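Side-chain contacts in endonuclease 2 (Arabidopsis thaliana, PDB 4CXP), which cuts RNA and single-stranded DNA, and less readily double-stranded DNA, into 5'-phosphorylated products with the help of three bound divalent metal ions: residues D179-N184 against R246-G251; E27-S32 against E113-V118; I60-A65 against E212-A217. All blocks are in the same frame, centred on the assembly; numbering follows the deposited sequence.

How the interactions relate
The three contacts join separate parts of one largely helical S1/P1 nuclease chain. Helix 233-262, which supplies 246-251 to interaction 1, is fastened to the helix of interaction 3 by a salt bridge from Arg246 NH1 to Glu212 OE1 (2.8 Å), although the centres of the two contacts lie 22 Å apart. Interaction 2 stands alone: its nearest atoms are about 8 Å from interaction 1 and about 13 Å from interaction 3. None of the contacts binds zinc. The side chain of Leu247 is about 9 Å from a zinc ion, that of Leu116 about 6 Å from the metal ligand His120, and that of Ile214 about 10 Å from His130. Interaction 1 carries a glycan on Asn184; Glu113 of interaction 2 binds another.

Interaction 1: D179-N184 against R246-G251; sequences DALKKN and RLAQGG. With NAG (2-acetamido-2-deoxy-beta-D-glucopyranose), chain D.
Helices 176-187 and 233-262 come near each other at Leu181 and Ala248, whose CA atoms are 6.4 Å apart. This is helix-to-helix packing in the mainly alpha-helical S1/P1 nuclease fold, and it rests on a single branched side chain. Leu181 has CG anti to its carbonyl carbon (chi1 -68°), which directs the fork of the side chain toward the neighbouring helix. One prong, CD1, meets CB of Leu247 at 4.3 Å; the other, CD2, lies against CB of Ala248 at 4.5 Å. The fit is therefore loose, with much of the remaining cover coming from other parts of the chain: Ile8 and Ile12 of helix 3-15 pack on Leu181, while Trp189 and Trp196 pack on Ala248. Leu247 also touches Trp1, a zinc ligand, and its side chain is about 9 Å from a zinc ion. On the far side of the leucine lies sugar. The acetamide methyl C8 of the first glycan residue makes an apolar contact, resting 3.6 Å from Leu181 CD2 and 3.7 Å from Ala180 CB. That sugar is covalently joined through C1 to Asn184 ND2, one helical turn after Ala180. Within the second helix Arg246 NH1 donates to Gln249 OE1 at 2.9 Å, approaching from above the amide plane, 41° out of it.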
loop_
_atom_site.group_PDB
_atom_site.type_symbol
_atom_site.label_atom_id
_atom_site.label_comp_id
_atom_site.label_asym_id
_atom_site.label_seq_id
_atom_site.Cartn_x
_atom_site.Cartn_y
_atom_site.Cartn_z
ATOM N N ASP A 179 15.048 6.622 -4.747
ATOM C CA ASP A 179 16.453 6.309 -4.722
ATOM C C ASP A 179 16.962 6.174 -3.298
ATOM O O ASP A 179 17.749 5.291 -2.978
ATOM C CB ASP A 179 17.245 7.366 -5.509
ATOM C CG ASP A 179 16.965 7.311 -7.025
ATOM O OD1 ASP A 179 16.371 6.328 -7.508
ATOM O OD2 ASP A 179 17.311 8.284 -7.725
ATOM N N ALA A 180 16.488 7.034 -2.402
ATOM C CA ALA A 180 16.910 6.989 -1.017
ATOM C C ALA A 180 16.375 5.735 -0.312
ATOM O O ALA A 180 17.069 5.120 0.505
ATOM C CB ALA A 180 16.472 8.253 -0.292
ATOM N N LEU A 181 15.139 5.357 -0.614
ATOM C CA LEU A 181 14.581 4.117 -0.077
ATOM C C LEU A 181 15.362 2.902 -0.566
ATOM O O LEU A 181 15.664 2.004 0.217
ATOM C CB LEU A 181 13.099 4.000 -0.417
ATOM C CG LEU A 181 12.184 4.998 0.267
ATOM C CD1 LEU A 181 10.834 5.027 -0.387
ATOM C CD2 LEU A 181 12.065 4.699 1.749
ATOM N N LYS A 182 15.687 2.862 -1.850
ATOM C CA LYS A 182 16.460 1.749 -2.395
ATOM C C LYS A 182 17.827 1.648 -1.739
ATOM O O LYS A 182 18.296 0.560 -1.403
ATOM C CB LYS A 182 16.587 1.882 -3.908
ATOM C CG LYS A 182 15.293 1.602 -4.645
ATOM C CD LYS A 182 15.360 1.962 -6.118
ATOM C CE LYS A 182 16.193 1.025 -6.939
ATOM N NZ LYS A 182 16.108 1.567 -8.323
ATOM N N LYS A 183 18.489 2.779 -1.524
ATOM C CA LYS A 183 19.774 2.749 -0.852
ATOM C C LYS A 183 19.639 2.203 0.562
ATOM O O LYS A 183 20.472 1.408 0.997
ATOM C CB LYS A 183 20.422 4.128 -0.868
ATOM C CG LYS A 183 20.933 4.498 -2.261
ATOM C CD LYS A 183 21.714 5.801 -2.307
ATOM C CE LYS A 183 22.122 6.136 -3.737
ATOM N NZ LYS A 183 20.962 6.572 -4.562
ATOM N N ASN A 184 18.606 2.611 1.284
ATOM C CA ASN A 184 18.434 2.116 2.638
ATOM C C ASN A 184 18.051 0.635 2.698
ATOM O O ASN A 184 18.465 -0.071 3.594
ATOM C CB ASN A 184 17.439 2.979 3.395
ATOM C CG ASN A 184 18.064 4.264 3.889
ATOM O OD1 ASN A 184 19.255 4.493 3.706
ATOM N ND2 ASN A 184 17.260 5.108 4.523
ATOM N N ARG A 246 6.853 1.786 5.473
ATOM C CA ARG A 246 5.732 1.128 4.829
ATOM C C ARG A 246 5.831 1.113 3.322
ATOM O O ARG A 246 5.445 0.134 2.686
ATOM C CB ARG A 246 4.412 1.762 5.273
ATOM C CG ARG A 246 4.097 1.654 6.759
ATOM C CD ARG A 246 4.104 0.233 7.301
ATOM N NE ARG A 246 2.905 -0.486 6.893
ATOM C CZ ARG A 246 2.680 -1.769 7.179
ATOM N NH1 ARG A 246 3.665 -2.537 7.620
ATOM N NH2 ARG A 246 1.462 -2.253 7.026
ATOM N N LEU A 247 6.375 2.179 2.724
ATOM C CA LEU A 247 6.614 2.197 1.294
ATOM C C LEU A 247 7.665 1.161 0.895
ATOM O O LEU A 247 7.509 0.438 -0.087
ATOM C CB LEU A 247 7.022 3.590 0.829
ATOM C CG LEU A 247 5.982 4.696 0.991
ATOM C CD1 LEU A 247 6.599 6.050 0.659
ATOM C CD2 LEU A 247 4.736 4.456 0.161
ATOM N N ALA A 248 8.747 1.093 1.661
ATOM C CA ALA A 248 9.805 0.123 1.391
ATOM C C ALA A 248 9.280 -1.304 1.565
ATOM O O ALA A 248 9.540 -2.164 0.734
ATOM C CB ALA A 248 10.980 0.385 2.287
ATOM N N GLN A 249 8.546 -1.559 2.647
ATOM C CA GLN A 249 7.949 -2.863 2.861
ATOM C C GLN A 249 7.029 -3.224 1.698
ATOM O O GLN A 249 7.057 -4.352 1.199
ATOM C CB GLN A 249 7.167 -2.889 4.166
ATOM C CG GLN A 249 8.023 -3.039 5.397
ATOM C CD GLN A 249 7.228 -2.946 6.682
ATOM O OE1 GLN A 249 6.398 -2.060 6.839
ATOM N NE2 GLN A 249 7.478 -3.846 7.607
ATOM N N GLY A 250 6.188 -2.286 1.285
ATOM C CA GLY A 250 5.281 -2.564 0.193
ATOM C C GLY A 250 6.012 -2.953 -1.085
ATOM O O GLY A 250 5.613 -3.890 -1.764
ATOM N N GLY A 251 7.052 -2.206 -1.435
ATOM C CA GLY A 251 7.798 -2.508 -2.632
ATOM C C GLY A 251 8.508 -3.849 -2.570
ATOM O O GLY A 251 8.502 -4.628 -3.520
HETATM C C1 NAG D . 17.811 6.333 5.083
HETATM C C2 NAG D . 16.706 7.330 5.416
HETATM C C3 NAG D . 17.305 8.555 6.093
HETATM C C4 NAG D . 18.123 8.133 7.301
HETATM C C5 NAG D . 19.128 7.056 6.912
HETATM C C6 NAG D . 19.905 6.497 8.099
HETATM C C7 NAG D . 14.906 7.020 3.817
HETATM C C8 NAG D . 14.216 7.490 2.577
HETATM N N2 NAG D . 15.959 7.706 4.235
HETATM O O3 NAG D . 16.269 9.448 6.458
HETATM O O4 NAG D . 18.785 9.276 7.806
HETATM O O5 NAG D . 18.447 5.973 6.300
HETATM O O6 NAG D . 19.020 5.953 9.051
HETATM O O7 NAG D . 14.518 5.988 4.385
#

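Interaction 2: E27-S32 against E113-V118. With NAG (2-acetamido-2-deoxy-beta-D-glucopyranose), chain C.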
loop_
_atom_site.group_PDB
_atom_site.type_symbol
_atom_site.label_atom_id
_atom_site.label_comp_id
_atom_site.label_asym_id
_atom_site.label_seq_id
_atom_site.Cartn_x
_atom_site.Cartn_y
_atom_site.Cartn_z
ATOM N N GLU A 27 5.014 -8.998 -20.270
ATOM C CA GLU A 27 3.999 -9.614 -21.127
ATOM C C GLU A 27 2.576 -9.193 -20.752
ATOM O O GLU A 27 1.727 -9.042 -21.620
ATOM C CB GLU A 27 4.123 -11.133 -21.077
ATOM C CG GLU A 27 5.406 -11.629 -21.744
ATOM C CD GLU A 27 5.768 -13.068 -21.439
ATOM O OE1 GLU A 27 5.175 -13.677 -20.530
ATOM O OE2 GLU A 27 6.681 -13.604 -22.103
ATOM N N LEU A 28 2.307 -9.024 -19.464
ATOM C CA LEU A 28 0.967 -8.702 -18.984
ATOM C C LEU A 28 0.615 -7.222 -19.077
ATOM O O LEU A 28 -0.561 -6.868 -19.134
ATOM C CB LEU A 28 0.782 -9.205 -17.555
ATOM C CG LEU A 28 0.591 -10.712 -17.434
ATOM C CD1 LEU A 28 0.732 -11.159 -15.988
ATOM C CD2 LEU A 28 -0.762 -11.116 -17.996
ATOM N N LEU A 29 1.603 -6.340 -19.071
ATOM C CA LEU A 29 1.302 -4.924 -19.165
ATOM C C LEU A 29 0.839 -4.558 -20.575
ATOM O O LEU A 29 1.363 -5.066 -21.551
ATOM C CB LEU A 29 2.516 -4.076 -18.822
ATOM C CG LEU A 29 2.956 -4.021 -17.363
ATOM C CD1 LEU A 29 4.314 -3.342 -17.228
ATOM C CD2 LEU A 29 1.923 -3.295 -16.521
ATOM N N PRO A 30 -0.111 -3.625 -20.684
ATOM C CA PRO A 30 -0.463 -3.164 -22.030
ATOM C C PRO A 30 0.635 -2.327 -22.641
ATOM O O PRO A 30 1.443 -1.745 -21.929
ATOM C CB PRO A 30 -1.694 -2.312 -21.808
ATOM C CG PRO A 30 -1.543 -1.808 -20.435
ATOM C CD PRO A 30 -0.836 -2.889 -19.642
ATOM N N GLU A 31 0.632 -2.259 -23.966
ATOM C CA GLU A 31 1.649 -1.518 -24.715
ATOM C C GLU A 31 1.761 -0.081 -24.225
ATOM O O GLU A 31 2.866 0.451 -24.126
ATOM C CB GLU A 31 1.332 -1.529 -26.217
ATOM N N SER A 32 0.623 0.523 -23.878
ATOM C CA SER A 32 0.574 1.924 -23.457
ATOM C C SER A 32 1.403 2.210 -22.197
ATOM O O SER A 32 1.796 3.354 -21.964
ATOM C CB SER A 32 -0.882 2.355 -23.223
ATOM O OG SER A 32 -1.509 1.529 -22.264
ATOM N N GLU A 113 -5.599 -7.350 -15.408
ATOM C CA GLU A 113 -6.294 -6.799 -14.246
ATOM C C GLU A 113 -5.761 -7.410 -12.960
ATOM O O GLU A 113 -5.556 -6.694 -11.983
ATOM C CB GLU A 113 -7.809 -6.985 -14.332
ATOM C CG GLU A 113 -8.443 -6.148 -15.425
ATOM C CD GLU A 113 -9.964 -6.092 -15.404
ATOM O OE1 GLU A 113 -10.610 -6.851 -14.643
ATOM O OE2 GLU A 113 -10.516 -5.273 -16.177
ATOM N N ALA A 114 -5.523 -8.716 -12.916
ATOM C CA ALA A 114 -5.048 -9.319 -11.676
ATOM C C ALA A 114 -3.703 -8.716 -11.260
ATOM O O ALA A 114 -3.492 -8.445 -10.078
ATOM C CB ALA A 114 -4.930 -10.826 -11.799
ATOM N N LEU A 115 -2.803 -8.507 -12.219
ATOM C CA LEU A 115 -1.509 -7.888 -11.923
ATOM C C LEU A 115 -1.698 -6.479 -11.371
ATOM O O LEU A 115 -1.050 -6.094 -10.392
ATOM C CB LEU A 115 -0.641 -7.868 -13.190
ATOM C CG LEU A 115 0.687 -7.134 -13.031
ATOM C CD1 LEU A 115 1.590 -7.767 -11.961
ATOM C CD2 LEU A 115 1.386 -7.058 -14.380
ATOM N N LEU A 116 -2.556 -5.695 -12.008
ATOM C CA LEU A 116 -2.755 -4.319 -11.593
ATOM C C LEU A 116 -3.440 -4.231 -10.237
ATOM O O LEU A 116 -3.120 -3.351 -9.432
ATOM C CB LEU A 116 -3.521 -3.541 -12.669
ATOM C CG LEU A 116 -2.835 -3.469 -14.038
ATOM C CD1 LEU A 116 -3.667 -2.628 -14.977
ATOM C CD2 LEU A 116 -1.408 -2.923 -13.945
ATOM N N PHE A 117 -4.371 -5.134 -9.978
ATOM C CA PHE A 117 -5.010 -5.194 -8.674
ATOM C C PHE A 117 -4.015 -5.622 -7.591
ATOM O O PHE A 117 -3.938 -4.990 -6.552
ATOM C CB PHE A 117 -6.199 -6.167 -8.686
ATOM C CG PHE A 117 -7.489 -5.608 -9.235
ATOM C CD1 PHE A 117 -8.027 -4.422 -8.752
ATOM C CD2 PHE A 117 -8.211 -6.318 -10.196
ATOM C CE1 PHE A 117 -9.247 -3.958 -9.200
ATOM C CE2 PHE A 117 -9.431 -5.854 -10.650
ATOM C CZ PHE A 117 -9.953 -4.679 -10.157
ATOM N N VAL A 118 -3.249 -6.686 -7.812
ATOM C CA VAL A 118 -2.384 -7.107 -6.750
ATOM C C VAL A 118 -1.302 -6.038 -6.475
ATOM O O VAL A 118 -0.927 -5.836 -5.319
ATOM C CB VAL A 118 -1.871 -8.527 -7.017
ATOM C CG1 VAL A 118 -0.678 -8.512 -7.944
ATOM C CG2 VAL A 118 -1.565 -9.214 -5.713
HETATM C C1 NAG C . -8.019 -6.955 -19.543
HETATM C C2 NAG C . -8.530 -6.741 -20.950
HETATM C C3 NAG C . -8.000 -5.422 -21.506
HETATM C C4 NAG C . -8.330 -4.265 -20.567
HETATM C C5 NAG C . -7.783 -4.591 -19.177
HETATM C C6 NAG C . -8.121 -3.523 -18.141
HETATM C C7 NAG C . -9.108 -8.745 -22.328
HETATM C C8 NAG C . -10.568 -8.492 -22.129
HETATM N N2 NAG C . -8.214 -7.911 -21.780
HETATM O O3 NAG C . -8.507 -5.195 -22.807
HETATM O O4 NAG C . -7.661 -3.116 -21.036
HETATM O O5 NAG C . -8.313 -5.809 -18.747
HETATM O O6 NAG C . -9.503 -3.488 -17.891
HETATM O O7 NAG C . -8.772 -9.716 -23.039
#
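A single methyl, CD2 of Leu115, touches both Leu28 and Leu29, at the very point where helix 19-28 gives way to extended chain. Leu28 offers it not the end of its side chain but its root, CB lying 3.9 Å from Leu115 CD2. Leu29, the first residue to leave helical geometry, reaches in with its own CD2, which stands 4.4 Å from Leu115 CD2 and 4.2 Å from Leu116 CD2. In Leu115 CG is anti to the backbone N (chi1 175°), unlike in its neighbour Leu116, and this carries CD2 toward the end of the first helix. The four leucines pack the end of helix 19-28 against helix 111-124, the helix of the S1/P1 nuclease fold that carries the zinc ligands His120 and Asp124 further along. Leu258 and Phe262 of helix 233-262 cover Leu115 and Leu28, while Trp43 covers Leu116. The hydroxyl of Thr112 makes a hydrogen bond with the carbonyl oxygen of Leu28. At the start of 113-118, Glu113 meets a sugar. Its chain, extended beyond CG, passes alongside an N-acetylglucosamine, probably of the glycan linked to Asn110, with Glu113 CG 3.3 Å from the ring oxygen O5. The sugar hydroxyl O6 donates to Glu113 OE2 at 2.7 Å, and the hydroxyl of Tyr51 is hydrogen-bonded to the same oxygen, so OE2 is gripped twice. With an alanine here the carboxylate is gone, and Tyr51 and O6 would probably lose the partner they share, leaving the hydroxymethyl arm of the sugar freer to turn. One turn on from Glu113, on the same side of the helix, Phe117 stacks on Tyr92 and meets Trp43 edge-to-face.

Interaction 3: I60-A65 against E212-A217; sequences INTPDA and EGIQAA
Ile214, on helix 206-221, reaches Thr62 at the end of strand 60-62 and Ala65 in the loop after it, joining a helix of the S1/P1 nuclease fold to its small two-stranded parallel sheet; the CA atoms of Thr62 and Ile214 are 8.3 Å apart. The helical segment begins with Glu212, whose OE1 is salt-bridged to Arg253 of helix 233-262, on a side away from the strand. Past Gly213, Ile214 turns to the sheet. Its CG1, anti to the backbone N (chi1 179°), lies 3.7 Å from the carbonyl oxygen of Ala65, and a chi2 of 65° bends CD1 so that it meets Thr62 tip to tip: CD1 is 3.6 Å from Thr62 OG1 and equally 3.6 Å from Ala65 O. Val131 and Tyr133 of the partner strand, together with Tyr68, also pack on this isoleucine. Gln215 starts away from the strand, and its NE2 is hydrogen-bonded to Asp219. The isoleucine methyl thus lies against two oxygens, one of them already engaged: Thr62 OG1 donates to Pro63 O at 2.9 Å. That carbonyl also closes the inverse gamma turn centred on Asp64, receiving Ala65 N at 2.8 Å from the opposite face of its plane.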
loop_
_atom_site.group_PDB
_atom_site.type_symbol
_atom_site.label_atom_id
_atom_site.label_comp_id
_atom_site.label_asym_id
_atom_site.label_seq_id
_atom_site.Cartn_x
_atom_site.Cartn_y
_atom_site.Cartn_z
ATOM N N ILE A 60 -9.379 -2.449 4.994
ATOM C CA ILE A 60 -9.940 -3.299 6.042
ATOM C C ILE A 60 -10.470 -2.364 7.118
ATOM O O ILE A 60 -9.748 -1.479 7.572
ATOM C CB ILE A 60 -8.895 -4.232 6.671
ATOM C CG1 ILE A 60 -8.377 -5.221 5.644
ATOM C CG2 ILE A 60 -9.482 -4.964 7.850
ATOM C CD1 ILE A 60 -7.088 -5.909 6.001
ATOM N N ASN A 61 -11.712 -2.595 7.541
ATOM C CA ASN A 61 -12.305 -1.929 8.693
ATOM C C ASN A 61 -12.158 -2.798 9.930
ATOM O O ASN A 61 -12.549 -3.963 9.915
ATOM C CB ASN A 61 -13.804 -1.716 8.471
ATOM C CG ASN A 61 -14.116 -0.580 7.538
ATOM O OD1 ASN A 61 -13.411 0.420 7.505
ATOM N ND2 ASN A 61 -15.200 -0.715 6.790
ATOM N N THR A 62 -11.638 -2.231 11.010
ATOM C CA THR A 62 -11.458 -2.941 12.269
ATOM C C THR A 62 -12.268 -2.266 13.377
ATOM O O THR A 62 -12.692 -1.108 13.264
ATOM C CB THR A 62 -9.997 -2.892 12.749
ATOM O OG1 THR A 62 -9.650 -1.546 13.116
ATOM C CG2 THR A 62 -9.056 -3.392 11.707
ATOM N N PRO A 63 -12.442 -2.973 14.500
ATOM C CA PRO A 63 -12.961 -2.345 15.725
ATOM C C PRO A 63 -11.998 -1.260 16.231
ATOM O O PRO A 63 -10.870 -1.166 15.753
ATOM C CB PRO A 63 -13.071 -3.513 16.709
ATOM C CG PRO A 63 -13.074 -4.749 15.852
ATOM C CD PRO A 63 -12.202 -4.414 14.680
ATOM N N ASP A 64 -12.424 -0.497 17.233
ATOM C CA ASP A 64 -11.565 0.515 17.856
ATOM C C ASP A 64 -10.570 -0.175 18.790
ATOM O O ASP A 64 -10.768 -0.239 20.018
ATOM C CB ASP A 64 -12.378 1.515 18.694
ATOM C CG ASP A 64 -13.189 2.507 17.875
ATOM O OD1 ASP A 64 -13.366 2.363 16.644
ATOM O OD2 ASP A 64 -13.684 3.466 18.513
ATOM N N ALA A 65 -9.526 -0.750 18.201
ATOM C CA ALA A 65 -8.476 -1.415 18.946
ATOM C C ALA A 65 -7.276 -1.545 18.019
ATOM O O ALA A 65 -7.288 -1.046 16.912
ATOM C CB ALA A 65 -8.943 -2.761 19.496
ATOM N N GLU A 212 0.538 -5.473 11.126
ATOM C CA GLU A 212 1.506 -4.386 11.332
ATOM C C GLU A 212 0.837 -3.039 11.150
ATOM O O GLU A 212 1.152 -2.071 11.844
ATOM C CB GLU A 212 2.643 -4.472 10.300
ATOM C CG GLU A 212 3.563 -5.689 10.377
ATOM C CD GLU A 212 4.392 -5.907 9.130
ATOM O OE1 GLU A 212 4.086 -5.294 8.090
ATOM O OE2 GLU A 212 5.371 -6.708 9.196
ATOM N N GLY A 213 -0.025 -2.945 10.141
ATOM C CA GLY A 213 -0.640 -1.690 9.770
ATOM C C GLY A 213 -1.574 -1.126 10.796
ATOM O O GLY A 213 -1.511 0.070 11.080
ATOM N N ILE A 214 -2.449 -1.950 11.375
ATOM C CA ILE A 214 -3.333 -1.431 12.412
ATOM C C ILE A 214 -2.514 -1.013 13.639
ATOM O O ILE A 214 -2.832 -0.032 14.304
ATOM C CB ILE A 214 -4.471 -2.403 12.750
ATOM C CG1 ILE A 214 -5.373 -1.866 13.858
ATOM C CG2 ILE A 214 -3.966 -3.750 13.215
ATOM C CD1 ILE A 214 -6.155 -0.637 13.534
ATOM N N GLN A 215 -1.434 -1.729 13.935
ATOM C CA GLN A 215 -0.573 -1.335 15.046
ATOM C C GLN A 215 0.029 0.052 14.769
ATOM O O GLN A 215 0.051 0.911 15.636
ATOM C CB GLN A 215 0.492 -2.400 15.302
ATOM C CG GLN A 215 1.252 -2.215 16.593
ATOM C CD GLN A 215 0.381 -2.347 17.810
ATOM O OE1 GLN A 215 -0.269 -3.386 18.027
ATOM N NE2 GLN A 215 0.368 -1.332 18.634
ATOM N N ALA A 216 0.473 0.276 13.533
ATOM C CA ALA A 216 0.981 1.592 13.127
ATOM C C ALA A 216 -0.108 2.659 13.157
ATOM O O ALA A 216 0.152 3.807 13.511
ATOM C CB ALA A 216 1.597 1.536 11.735
ATOM N N ALA A 217 -1.327 2.288 12.780
ATOM C CA ALA A 217 -2.425 3.234 12.859
ATOM C C ALA A 217 -2.582 3.722 14.293
ATOM O O ALA A 217 -2.735 4.923 14.545
ATOM C CB ALA A 217 -3.711 2.614 12.341
#